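Local coordinates for protein carbohydrate deacetylase (Enterococcus faecalis, PDB 2I5I) that probably catalyses the magnesium-dependent deacetylation of acetylated carbohydrates, a step in the breakdown of oligosaccharides, at residues I9-F14 with G31-T36; G15-V20 with D219-N224; Q22-A27 with C213-I218; I189-I194 with V236-S241. All coordinates share one frame; numbering follows the deposited sequence. Where two conformers were deposited one is given.

From the N terminus, the chain runs through strand 6-11, helix 18-29 and strand 35-38; interaction 1 pairs the two strands and so closes the loop that holds the helix. The same helix takes part in two much longer closures: 15-20 meets 219-224 in interaction 2, and 22-27 meets 213-218 in interaction 3, which is nested inside the loop of interaction 2. Both cross interaction 1. Interaction 4, between 189-194 and 236-241, follows interaction 1 in series but crosses interactions 2 and 3. Together they tie the first beta-alpha-beta unit to the later strand 208-213 and to the helices that follow it.

Interaction 1 (I9-F14 with G31-T36); sequences INADDF and GVVTST
Asn10 turns CG anti to its own nitrogen (chi1 -177°) and Ser35 extends OG in the same sense, which brings the two polar groups together on one face of the sheet; Ser35 OG donates to Asn10 OD1 at 2.7 Å. On the other face Thr36 OG1, also trans to its nitrogen (chi1 -169°), donates to Ala11 O at 2.6 Å. A beta-branched threonine suits this place, because its CG2 is then carried over the face of the Phe14 ring, 4.1 Å from the centroid, as a CH-pi contact. The backbones pair in parallel, with Ala11 N bonded to Ser35 O at 2.9 Å. Two residues back along the strand, Ile9 O is shared by two donors, Thr34 N at 2.9 Å and Ser35 N at 3.2 Å, which fixes the loop as it enters its strand. Ile9 CD1 rests on Val32 CG2 at 3.7 Å, while the small Ala11 CB fits against Val33 CG1. The pairing is that of a beta-alpha-beta crossover: helix 18-29 lies over the Ala11 and Thr36 face through Ile24, strand 208-213 flanks the other edge of strand 6-11, and strand 60-65 touches Thr36 through Ile61.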
loop_
_atom_site.group_PDB
_atom_site.type_symbol
_atom_site.label_atom_id
_atom_site.label_comp_id
_atom_site.label_asym_id
_atom_site.label_seq_id
_atom_site.Cartn_x
_atom_site.Cartn_y
_atom_site.Cartn_z
ATOM N N ILE A 9 16.862 -18.150 -12.222
ATOM C CA ILE A 9 17.987 -17.476 -11.591
ATOM C C ILE A 9 17.534 -17.168 -10.173
ATOM O O ILE A 9 16.679 -16.335 -9.911
ATOM C CB ILE A 9 18.428 -16.217 -12.354
ATOM C CG1 ILE A 9 18.704 -16.543 -13.810
ATOM C CG2 ILE A 9 19.630 -15.551 -11.708
ATOM C CD1 ILE A 9 19.169 -15.410 -14.682
ATOM N N ASN A 10 18.102 -17.960 -9.261
ATOM C CA ASN A 10 17.602 -17.969 -7.890
ATOM C C ASN A 10 18.697 -17.459 -6.971
ATOM O O ASN A 10 19.804 -17.992 -6.930
ATOM C CB ASN A 10 17.156 -19.367 -7.427
ATOM C CG ASN A 10 16.571 -19.340 -6.025
ATOM O OD1 ASN A 10 15.350 -19.295 -5.826
ATOM N ND2 ASN A 10 17.461 -19.382 -5.057
ATOM N N ALA A 11 18.331 -16.427 -6.217
ATOM C CA ALA A 11 19.230 -15.870 -5.215
ATOM C C ALA A 11 19.075 -16.619 -3.906
ATOM O O ALA A 11 17.994 -16.628 -3.313
ATOM C CB ALA A 11 18.931 -14.386 -5.000
ATOM N N ASP A 12 20.131 -17.257 -3.424
ATOM C CA ASP A 12 20.062 -17.910 -2.127
ATOM C C ASP A 12 20.202 -16.902 -0.979
ATOM O O ASP A 12 20.808 -15.835 -1.145
ATOM C CB ASP A 12 21.151 -18.988 -2.053
ATOM C CG ASP A 12 20.947 -20.107 -3.056
ATOM O OD1 ASP A 12 20.006 -20.042 -3.876
ATOM O OD2 ASP A 12 21.745 -21.073 -3.025
ATOM N N ASP A 13 19.617 -17.220 0.161
ATOM C CA ASP A 13 19.816 -16.557 1.434
ATOM C C ASP A 13 18.921 -15.344 1.662
ATOM O O ASP A 13 19.268 -14.454 2.444
ATOM C CB ASP A 13 21.284 -16.124 1.598
ATOM C CG ASP A 13 22.255 -17.284 1.718
ATOM O OD1 ASP A 13 21.774 -18.388 2.040
ATOM O OD2 ASP A 13 23.480 -17.116 1.493
ATOM N N PHE A 14 17.754 -15.300 1.042
ATOM C CA PHE A 14 16.775 -14.244 1.406
ATOM C C PHE A 14 16.512 -14.247 2.892
ATOM O O PHE A 14 16.384 -15.300 3.525
ATOM C CB PHE A 14 15.487 -14.429 0.611
ATOM C CG PHE A 14 14.657 -13.154 0.471
ATOM C CD1 PHE A 14 15.176 -12.085 -0.252
ATOM C CD2 PHE A 14 13.409 -13.079 1.053
ATOM C CE1 PHE A 14 14.420 -10.926 -0.374
ATOM C CE2 PHE A 14 12.643 -11.922 0.928
ATOM C CZ PHE A 14 13.162 -10.870 0.202
ATOM N N GLY A 31 17.455 -6.307 -12.325
ATOM C CA GLY A 31 18.355 -7.292 -12.902
ATOM C C GLY A 31 17.622 -8.569 -13.296
ATOM O O GLY A 31 16.413 -8.553 -13.487
ATOM N N VAL A 32 18.345 -9.686 -13.399
ATOM C CA VAL A 32 17.691 -10.881 -13.955
ATOM C C VAL A 32 17.344 -11.952 -12.934
ATOM O O VAL A 32 16.893 -13.046 -13.318
ATOM C CB VAL A 32 18.580 -11.466 -15.082
ATOM C CG1 VAL A 32 18.644 -10.488 -16.253
ATOM C CG2 VAL A 32 19.965 -11.801 -14.572
ATOM N N VAL A 33 17.484 -11.710 -11.639
ATOM C CA VAL A 33 17.069 -12.651 -10.600
ATOM C C VAL A 33 15.552 -12.808 -10.639
ATOM O O VAL A 33 14.793 -11.835 -10.565
ATOM C CB VAL A 33 17.518 -12.230 -9.191
ATOM C CG1 VAL A 33 16.892 -13.122 -8.127
ATOM C CG2 VAL A 33 19.041 -12.234 -9.104
ATOM N N THR A 34 15.071 -14.045 -10.780
ATOM C CA THR A 34 13.628 -14.253 -10.896
ATOM C C THR A 34 13.006 -14.922 -9.690
ATOM O O THR A 34 11.769 -14.992 -9.549
ATOM C CB THR A 34 13.308 -15.145 -12.131
ATOM O OG1 THR A 34 13.722 -16.467 -11.757
ATOM C CG2 THR A 34 14.096 -14.758 -13.360
ATOM N N SER A 35 13.841 -15.411 -8.796
ATOM C CA SER A 35 13.465 -16.186 -7.632
ATOM C C SER A 35 14.469 -16.029 -6.506
ATOM O O SER A 35 15.622 -15.651 -6.771
ATOM C CB SER A 35 13.392 -17.649 -8.088
ATOM O OG SER A 35 13.076 -18.513 -7.018
ATOM N N THR A 36 14.049 -16.334 -5.296
ATOM C CA THR A 36 14.938 -16.426 -4.148
ATOM C C THR A 36 14.451 -17.521 -3.216
ATOM O O THR A 36 13.282 -17.931 -3.266
ATOM C CB THR A 36 15.033 -15.072 -3.426
ATOM O OG1 THR A 36 16.083 -15.028 -2.445
ATOM C CG2 THR A 36 13.712 -14.809 -2.703
#

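Interaction 2 (G15-V20 with D219-N224); sequences GYTPAV and DTILQN
Ala19 and Asp219 supply the firm polar link of this contact: Ala19 N donates to Asp219 OD2 at 3.0 Å, approaching from above the carboxylate plane. The other oxygen is used at home, for Leu222 N reaches Asp219 OD1 at 2.9 Å, again from out of the plane. That is a classic N-cap bond, and aspartate is well suited to it, being short enough to fold back on the first turn of its own helix; chi1 of 51° sets CG between the backbone nitrogen and carbonyl carbon, where both donors can be met. Thr17 OG1 also lies 2.5 Å from Asp219 OD1, but the distance is very short and Thr17 has two conformers, which makes that bond doubtful in detail. The methyl of Ala19 makes a close van der Waals touch on the carboxylate carbon, CB to Asp219 CG at 3.3 Å, a closeness that so small a side chain allows.

The apolar contacts belong to Leu222, which spreads its two methyls, CD2 to Val20 CG2 at 4.0 Å and CD1 to Tyr16 CE2 at 4.2 Å, crossing both side chains at about a right angle. Pro18, which has no N-H to satisfy, fits the first turn of helix 18-29. Phe217 of the second subunit packs on Ala19 and Asp219.

One carboxylate thus serves the first turns of two helices, and the positive ends of both dipoles would probably favour its ionised form.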
loop_
_atom_site.group_PDB
_atom_site.type_symbol
_atom_site.label_atom_id
_atom_site.label_comp_id
_atom_site.label_asym_id
_atom_site.label_seq_id
_atom_site.Cartn_x
_atom_site.Cartn_y
_atom_site.Cartn_z
ATOM N N GLY A 15 16.428 -13.081 3.542
ATOM C CA GLY A 15 16.205 -13.000 4.964
ATOM C C GLY A 15 17.425 -13.288 5.814
ATOM O O GLY A 15 17.325 -13.259 7.042
ATOM N N TYR A 16 18.569 -13.569 5.196
ATOM C CA TYR A 16 19.787 -13.862 5.933
ATOM C C TYR A 16 20.128 -12.683 6.836
ATOM O O TYR A 16 20.277 -12.786 8.056
ATOM C CB TYR A 16 20.897 -14.191 4.952
ATOM C CG TYR A 16 22.137 -14.850 5.501
ATOM C CD1 TYR A 16 22.177 -15.435 6.761
ATOM C CD2 TYR A 16 23.284 -14.880 4.722
ATOM C CE1 TYR A 16 23.341 -16.025 7.210
ATOM C CE2 TYR A 16 24.451 -15.477 5.172
ATOM C CZ TYR A 16 24.470 -16.046 6.422
ATOM O OH TYR A 16 25.633 -16.642 6.875
ATOM N N THR A 17 20.279 -11.517 6.209
ATOM C CA THR A 17 20.459 -10.259 6.939
ATOM C C THR A 17 19.730 -9.141 6.191
ATOM O O THR A 17 19.443 -9.273 4.996
ATOM C CB THR A 17 21.923 -9.907 7.211
ATOM O OG1 THR A 17 22.393 -8.925 6.289
ATOM C CG2 THR A 17 22.952 -11.021 6.967
ATOM N N PRO A 18 19.405 -8.040 6.853
ATOM C CA PRO A 18 18.722 -6.931 6.159
ATOM C C PRO A 18 19.361 -6.485 4.855
ATOM O O PRO A 18 18.663 -6.218 3.883
ATOM C CB PRO A 18 18.796 -5.804 7.217
ATOM C CG PRO A 18 18.671 -6.581 8.497
ATOM C CD PRO A 18 19.623 -7.746 8.264
ATOM N N ALA A 19 20.682 -6.367 4.742
ATOM C CA ALA A 19 21.325 -5.954 3.518
ATOM C C ALA A 19 21.371 -7.039 2.438
ATOM O O ALA A 19 21.362 -6.733 1.255
ATOM C CB ALA A 19 22.772 -5.516 3.768
ATOM N N VAL A 20 21.438 -8.299 2.861
ATOM C CA VAL A 20 21.331 -9.379 1.885
ATOM C C VAL A 20 19.942 -9.273 1.250
ATOM O O VAL A 20 19.862 -9.198 0.032
ATOM C CB VAL A 20 21.555 -10.764 2.506
ATOM C CG1 VAL A 20 21.189 -11.842 1.482
ATOM C CG2 VAL A 20 22.992 -10.949 2.962
ATOM N N ASP A 219 26.197 -5.438 5.022
ATOM C CA ASP A 219 25.953 -4.851 6.344
ATOM C C ASP A 219 26.917 -5.524 7.318
ATOM O O ASP A 219 27.630 -6.478 6.974
ATOM C CB ASP A 219 24.530 -4.913 6.836
ATOM C CG ASP A 219 23.778 -6.228 6.825
ATOM O OD1 ASP A 219 24.325 -7.308 6.504
ATOM O OD2 ASP A 219 22.563 -6.193 7.126
ATOM N N THR A 220 27.009 -5.020 8.538
ATOM C CA THR A 220 27.913 -5.695 9.471
ATOM C C THR A 220 27.379 -7.091 9.795
ATOM O O THR A 220 28.169 -7.976 10.087
ATOM C CB THR A 220 28.075 -4.934 10.793
ATOM O OG1 THR A 220 26.773 -4.716 11.360
ATOM C CG2 THR A 220 28.677 -3.557 10.564
ATOM N N ILE A 221 26.057 -7.247 9.758
ATOM C CA ILE A 221 25.486 -8.559 10.098
ATOM C C ILE A 221 26.023 -9.587 9.109
ATOM O O ILE A 221 26.497 -10.647 9.513
ATOM C CB ILE A 221 23.961 -8.538 10.144
ATOM C CG1 ILE A 221 23.414 -7.451 11.086
ATOM C CG2 ILE A 221 23.362 -9.878 10.539
ATOM C CD1 ILE A 221 22.230 -6.764 10.457
ATOM N N LEU A 222 26.003 -9.306 7.809
ATOM C CA LEU A 222 26.597 -10.255 6.868
ATOM C C LEU A 222 28.071 -10.476 7.162
ATOM O O LEU A 222 28.573 -11.604 7.189
ATOM C CB LEU A 222 26.405 -9.760 5.433
ATOM C CG LEU A 222 27.103 -10.582 4.349
ATOM C CD1 LEU A 222 26.639 -12.025 4.362
ATOM C CD2 LEU A 222 26.870 -9.936 2.988
ATOM N N GLN A 223 28.802 -9.381 7.391
ATOM C CA GLN A 223 30.236 -9.494 7.666
ATOM C C GLN A 223 30.542 -10.396 8.859
ATOM O O GLN A 223 31.575 -11.070 8.933
ATOM C CB GLN A 223 30.801 -8.119 7.985
ATOM C CG GLN A 223 31.246 -7.231 6.845
ATOM C CD GLN A 223 32.303 -6.256 7.370
ATOM O OE1 GLN A 223 32.147 -5.748 8.482
ATOM N NE2 GLN A 223 33.347 -6.030 6.589
ATOM N N ASN A 224 29.646 -10.375 9.831
ATOM C CA ASN A 224 29.825 -11.088 11.080
ATOM C C ASN A 224 29.601 -12.595 10.886
ATOM O O ASN A 224 30.139 -13.393 11.641
ATOM C CB ASN A 224 28.845 -10.581 12.127
ATOM C CG ASN A 224 29.211 -9.192 12.666
ATOM O OD1 ASN A 224 30.301 -8.689 12.449
ATOM N ND2 ASN A 224 28.259 -8.596 13.373
#

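Interaction 3 (Q22-A27 with C213-I218); sequences QGIIEA and CHPAFI
Gln22 O accepts the helical bond from Glu26 N at 3.0 Å and is met as well by the ring of Phe217, whose CE2 lies 3.6 Å away. Across the contact the work is done by this ring and by Pro215, through van der Waals and CH-pi contacts. The phenyl group lies flat on the helix: Gly23 CA stands over its centre, 3.7 Å from the centroid and only 6° off the ring normal. Phe217 CG is turned anti to its carbonyl carbon (chi1 -61°), which lays the ring along the helix surface instead of out from it. CZ reaches Glu26 CB at 3.6 Å, and Gln22 CB meets CD2 near the other end. Glycine is the residue for position 23, since the backbone of Ala216 and Phe217 comes so near that a CB pointing this way would collide with it; Gly23 CA is 3.6 Å from Phe217 N.

Further along, the compact Pro215 ring sits against the methyl of Ala27, CB to CB at 4.0 Å, and Ile24 CG1 approaches Pro215 O at 3.5 Å. The polar end of Glu26 turns to Arg30 and that of Gln22 to Ser51. The loop leaving strand 208-213 is thereby laid along helix 18-29, with helix 231-239 touching Ala216 through Arg232, Ala11 of strand 6-11 touching Pro215, and Phe217 of the second subunit packing on its counterpart.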
loop_
_atom_site.group_PDB
_atom_site.type_symbol
_atom_site.label_atom_id
_atom_site.label_comp_id
_atom_site.label_asym_id
_atom_site.label_seq_id
_atom_site.Cartn_x
_atom_site.Cartn_y
_atom_site.Cartn_z
ATOM N N GLN A 22 17.960 -6.794 0.897
ATOM C CA GLN A 22 17.763 -5.681 -0.054
ATOM C C GLN A 22 18.643 -5.811 -1.291
ATOM O O GLN A 22 18.293 -5.375 -2.387
ATOM C CB GLN A 22 18.008 -4.344 0.640
ATOM C CG GLN A 22 17.017 -4.016 1.750
ATOM C CD GLN A 22 15.597 -3.911 1.231
ATOM O OE1 GLN A 22 15.363 -3.372 0.159
ATOM N NE2 GLN A 22 14.598 -4.373 1.983
ATOM N N GLY A 23 19.810 -6.436 -1.158
ATOM C CA GLY A 23 20.617 -6.718 -2.333
ATOM C C GLY A 23 19.917 -7.680 -3.279
ATOM O O GLY A 23 19.962 -7.493 -4.488
ATOM N N ILE A 24 19.260 -8.701 -2.719
ATOM C CA ILE A 24 18.478 -9.581 -3.598
ATOM C C ILE A 24 17.344 -8.846 -4.278
ATOM O O ILE A 24 17.117 -8.980 -5.481
ATOM C CB ILE A 24 17.947 -10.784 -2.797
ATOM C CG1 ILE A 24 19.091 -11.731 -2.403
ATOM C CG2 ILE A 24 16.886 -11.547 -3.552
ATOM C CD1 ILE A 24 18.766 -12.650 -1.258
ATOM N N ILE A 25 16.599 -8.019 -3.525
ATOM C CA ILE A 25 15.508 -7.271 -4.152
ATOM C C ILE A 25 16.011 -6.412 -5.295
ATOM O O ILE A 25 15.352 -6.328 -6.335
ATOM C CB ILE A 25 14.754 -6.459 -3.075
ATOM C CG1 ILE A 25 13.928 -7.349 -2.155
ATOM C CG2 ILE A 25 13.885 -5.371 -3.704
ATOM C CD1 ILE A 25 13.261 -6.715 -0.948
ATOM N N GLU A 26 17.175 -5.784 -5.152
ATOM C CA GLU A 26 17.773 -4.981 -6.218
ATOM C C GLU A 26 18.054 -5.773 -7.494
ATOM O O GLU A 26 17.785 -5.376 -8.616
ATOM C CB GLU A 26 19.069 -4.371 -5.677
ATOM C CG GLU A 26 19.764 -3.430 -6.634
ATOM C CD GLU A 26 19.073 -2.112 -6.914
ATOM O OE1 GLU A 26 18.111 -1.731 -6.212
ATOM O OE2 GLU A 26 19.510 -1.428 -7.877
ATOM N N ALA A 27 18.668 -6.930 -7.264
ATOM C CA ALA A 27 19.046 -7.848 -8.328
ATOM C C ALA A 27 17.827 -8.362 -9.074
ATOM O O ALA A 27 17.906 -8.674 -10.259
ATOM C CB ALA A 27 19.844 -8.992 -7.686
ATOM N N CYS A 213 22.688 -18.076 -7.148
ATOM C CA CYS A 213 23.605 -16.956 -6.940
ATOM C C CYS A 213 23.415 -16.375 -5.539
ATOM O O CYS A 213 22.452 -16.738 -4.878
ATOM C CB CYS A 213 23.393 -15.874 -7.994
ATOM S SG CYS A 213 21.697 -15.263 -8.149
ATOM N N HIS A 214 24.327 -15.491 -5.141
ATOM C CA HIS A 214 24.277 -14.918 -3.807
ATOM C C HIS A 214 24.461 -13.392 -3.805
ATOM O O HIS A 214 25.378 -12.828 -3.197
ATOM C CB HIS A 214 25.334 -15.595 -2.958
ATOM C CG HIS A 214 25.184 -17.085 -2.831
ATOM N ND1 HIS A 214 25.549 -17.973 -3.825
ATOM C CD2 HIS A 214 24.725 -17.833 -1.806
ATOM C CE1 HIS A 214 25.302 -19.204 -3.409
ATOM N NE2 HIS A 214 24.802 -19.158 -2.179
ATOM N N PRO A 215 23.580 -12.676 -4.484
ATOM C CA PRO A 215 23.656 -11.207 -4.450
ATOM C C PRO A 215 23.316 -10.730 -3.036
ATOM O O PRO A 215 22.560 -11.358 -2.304
ATOM C CB PRO A 215 22.588 -10.746 -5.415
ATOM C CG PRO A 215 21.724 -11.923 -5.717
ATOM C CD PRO A 215 22.458 -13.158 -5.288
ATOM N N ALA A 216 23.875 -9.593 -2.659
ATOM C CA ALA A 216 23.640 -8.905 -1.410
ATOM C C ALA A 216 24.270 -7.508 -1.470
ATOM O O ALA A 216 25.172 -7.308 -2.269
ATOM C CB ALA A 216 24.234 -9.633 -0.221
ATOM N N PHE A 217 23.743 -6.629 -0.631
ATOM C CA PHE A 217 24.444 -5.461 -0.151
ATOM C C PHE A 217 25.165 -5.917 1.114
ATOM O O PHE A 217 24.772 -6.916 1.720
ATOM C CB PHE A 217 23.527 -4.273 0.121
ATOM C CG PHE A 217 22.761 -3.767 -1.084
ATOM C CD1 PHE A 217 23.239 -3.806 -2.382
ATOM C CD2 PHE A 217 21.491 -3.212 -0.928
ATOM C CE1 PHE A 217 22.490 -3.284 -3.437
ATOM C CE2 PHE A 217 20.727 -2.712 -1.951
ATOM C CZ PHE A 217 21.230 -2.774 -3.236
ATOM N N ILE A 218 26.191 -5.196 1.518
ATOM C CA ILE A 218 26.931 -5.545 2.729
ATOM C C ILE A 218 26.444 -4.729 3.929
ATOM O O ILE A 218 26.323 -3.498 3.825
ATOM C CB ILE A 218 28.448 -5.342 2.572
ATOM C CG1 ILE A 218 29.102 -6.042 1.386
ATOM C CG2 ILE A 218 29.164 -5.774 3.847
ATOM C CD1 ILE A 218 28.445 -7.328 0.957
#

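Interaction 4 (I189-I194 with V236-S241); sequences ISTETI and VEILTS
Ile238 carries this contact against Ile189, Ser190 and Ile194, and its side chain is best followed outward. CB points to the opposite segment and splits into two arms. With chi1 at -71°, CG2 lies anti to the backbone nitrogen and reaches Ile194 CG1 at 3.9 Å, while CG1 runs the other way, 4.3 Å from Thr191 OG1. The tip, CD1, goes deepest: it comes within 3.5 Å of Ser190 CA and 3.6 Å of Ile189 CG2, and lies 4.1 Å from Thr191 N. Thus one methyl presses on the residues leading into helix 191-203, Ile189 and the N-cap Ser190, and the other on its first turn at Ile194. A beta-branched isoleucine suits the place because its two arms can serve both at once. Its side chain crosses those of Ile189 and Ile194 at a slant. Leu239 adds a looser touch, CD2 to Ile194 CD1 at 4.4 Å.

The backbone behind Ile238 is also tied down. Ser241 OG donates to Ile238 O at 2.8 Å, in the carbonyl plane and on a lone pair, and Ser241 N bonds to the same oxygen at 3.1 Å. Ser241 is the N-cap of helix 242-250, and its short hydroxyl also accepts a weak bond from Val244 N while donating to Ile238 O.

Val244 of that next helix touches both Ile194 and Ile238, closing a small apolar cluster. The arrangement is that of outer helices packed through branched aliphatic side chains around a curled parallel beta sheet, here far from the predicted magnesium site and joining helix 191-203 to helices 231-239 and 242-250.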
loop_
_atom_site.group_PDB
_atom_site.type_symbol
_atom_site.label_atom_id
_atom_site.label_comp_id
_atom_site.label_asym_id
_atom_site.label_seq_id
_atom_site.Cartn_x
_atom_site.Cartn_y
_atom_site.Cartn_z
ATOM N N ILE A 189 33.042 -15.313 -10.234
ATOM C CA ILE A 189 32.156 -14.156 -10.377
ATOM C C ILE A 189 32.661 -13.223 -11.472
ATOM O O ILE A 189 33.621 -12.467 -11.355
ATOM C CB ILE A 189 32.004 -13.403 -9.047
ATOM C CG1 ILE A 189 31.528 -14.279 -7.881
ATOM C CG2 ILE A 189 31.077 -12.205 -9.221
ATOM C CD1 ILE A 189 30.206 -14.938 -8.204
ATOM N N SER A 190 31.985 -13.292 -12.612
ATOM C CA SER A 190 32.208 -12.375 -13.713
ATOM C C SER A 190 31.136 -12.536 -14.772
ATOM O O SER A 190 30.283 -13.429 -14.781
ATOM C CB SER A 190 33.615 -12.569 -14.284
ATOM O OG SER A 190 33.651 -13.795 -15.001
ATOM N N THR A 191 31.155 -11.595 -15.716
ATOM C CA THR A 191 30.162 -11.594 -16.768
ATOM C C THR A 191 30.309 -12.825 -17.662
ATOM O O THR A 191 29.334 -13.441 -18.077
ATOM C CB THR A 191 30.306 -10.343 -17.662
ATOM O OG1 THR A 191 30.235 -9.167 -16.859
ATOM C CG2 THR A 191 29.141 -10.317 -18.631
ATOM N N GLU A 192 31.570 -13.100 -17.931
ATOM C CA GLU A 192 31.988 -14.181 -18.819
ATOM C C GLU A 192 31.420 -15.513 -18.352
ATOM O O GLU A 192 30.885 -16.278 -19.161
ATOM C CB GLU A 192 33.523 -14.239 -18.917
ATOM N N THR A 193 31.510 -15.789 -17.059
ATOM C CA THR A 193 30.972 -17.014 -16.487
ATOM C C THR A 193 29.494 -17.132 -16.850
ATOM O O THR A 193 29.010 -18.205 -17.199
ATOM C CB THR A 193 31.153 -17.074 -14.969
ATOM O OG1 THR A 193 32.535 -17.072 -14.608
ATOM C CG2 THR A 193 30.644 -18.407 -14.421
ATOM N N ILE A 194 28.798 -15.999 -16.759
ATOM C CA ILE A 194 27.365 -15.973 -16.975
ATOM C C ILE A 194 27.046 -16.294 -18.435
ATOM O O ILE A 194 26.091 -17.022 -18.706
ATOM C CB ILE A 194 26.743 -14.608 -16.621
ATOM C CG1 ILE A 194 26.679 -14.318 -15.125
ATOM C CG2 ILE A 194 25.370 -14.473 -17.277
ATOM C CD1 ILE A 194 25.698 -15.173 -14.358
ATOM N N VAL A 236 25.578 -8.544 -7.592
ATOM C CA VAL A 236 24.500 -7.606 -7.896
ATOM C C VAL A 236 24.841 -6.837 -9.165
ATOM O O VAL A 236 24.018 -6.642 -10.063
ATOM C CB VAL A 236 24.244 -6.586 -6.780
ATOM C CG1 VAL A 236 23.115 -5.655 -7.221
ATOM C CG2 VAL A 236 23.886 -7.263 -5.471
ATOM N N GLU A 237 26.117 -6.439 -9.214
ATOM C CA GLU A 237 26.488 -5.588 -10.343
ATOM C C GLU A 237 26.309 -6.343 -11.643
ATOM O O GLU A 237 25.781 -5.853 -12.632
ATOM C CB GLU A 237 27.921 -5.098 -10.131
ATOM C CG GLU A 237 28.423 -4.167 -11.203
ATOM C CD GLU A 237 29.861 -3.725 -10.969
ATOM O OE1 GLU A 237 30.665 -4.454 -10.351
ATOM O OE2 GLU A 237 30.158 -2.601 -11.433
ATOM N N ILE A 238 26.782 -7.590 -11.630
ATOM C CA ILE A 238 26.721 -8.369 -12.875
ATOM C C ILE A 238 25.292 -8.740 -13.205
ATOM O O ILE A 238 24.846 -8.649 -14.343
ATOM C CB ILE A 238 27.597 -9.631 -12.746
ATOM C CG1 ILE A 238 29.088 -9.323 -12.749
ATOM C CG2 ILE A 238 27.217 -10.632 -13.827
ATOM C CD1 ILE A 238 29.956 -10.293 -12.011
ATOM N N LEU A 239 24.518 -9.157 -12.201
ATOM C CA LEU A 239 23.139 -9.558 -12.483
ATOM C C LEU A 239 22.220 -8.408 -12.884
ATOM O O LEU A 239 21.136 -8.650 -13.406
ATOM C CB LEU A 239 22.528 -10.290 -11.277
ATOM C CG LEU A 239 23.274 -11.579 -10.896
ATOM C CD1 LEU A 239 22.826 -12.100 -9.545
ATOM C CD2 LEU A 239 23.065 -12.620 -11.990
ATOM N N THR A 240 22.622 -7.157 -12.672
ATOM C CA THR A 240 21.822 -6.015 -13.086
ATOM C C THR A 240 22.405 -5.326 -14.319
ATOM O O THR A 240 21.892 -4.283 -14.749
ATOM C CB THR A 240 21.718 -4.971 -11.949
ATOM O OG1 THR A 240 23.044 -4.536 -11.644
ATOM C CG2 THR A 240 21.146 -5.576 -10.690
ATOM N N SER A 241 23.458 -5.896 -14.904
ATOM C CA SER A 241 24.098 -5.303 -16.072
ATOM C C SER A 241 23.295 -5.480 -17.349
ATOM O O SER A 241 22.597 -6.466 -17.571
ATOM C CB SER A 241 25.516 -5.858 -16.242
ATOM O OG SER A 241 25.567 -7.222 -16.622
#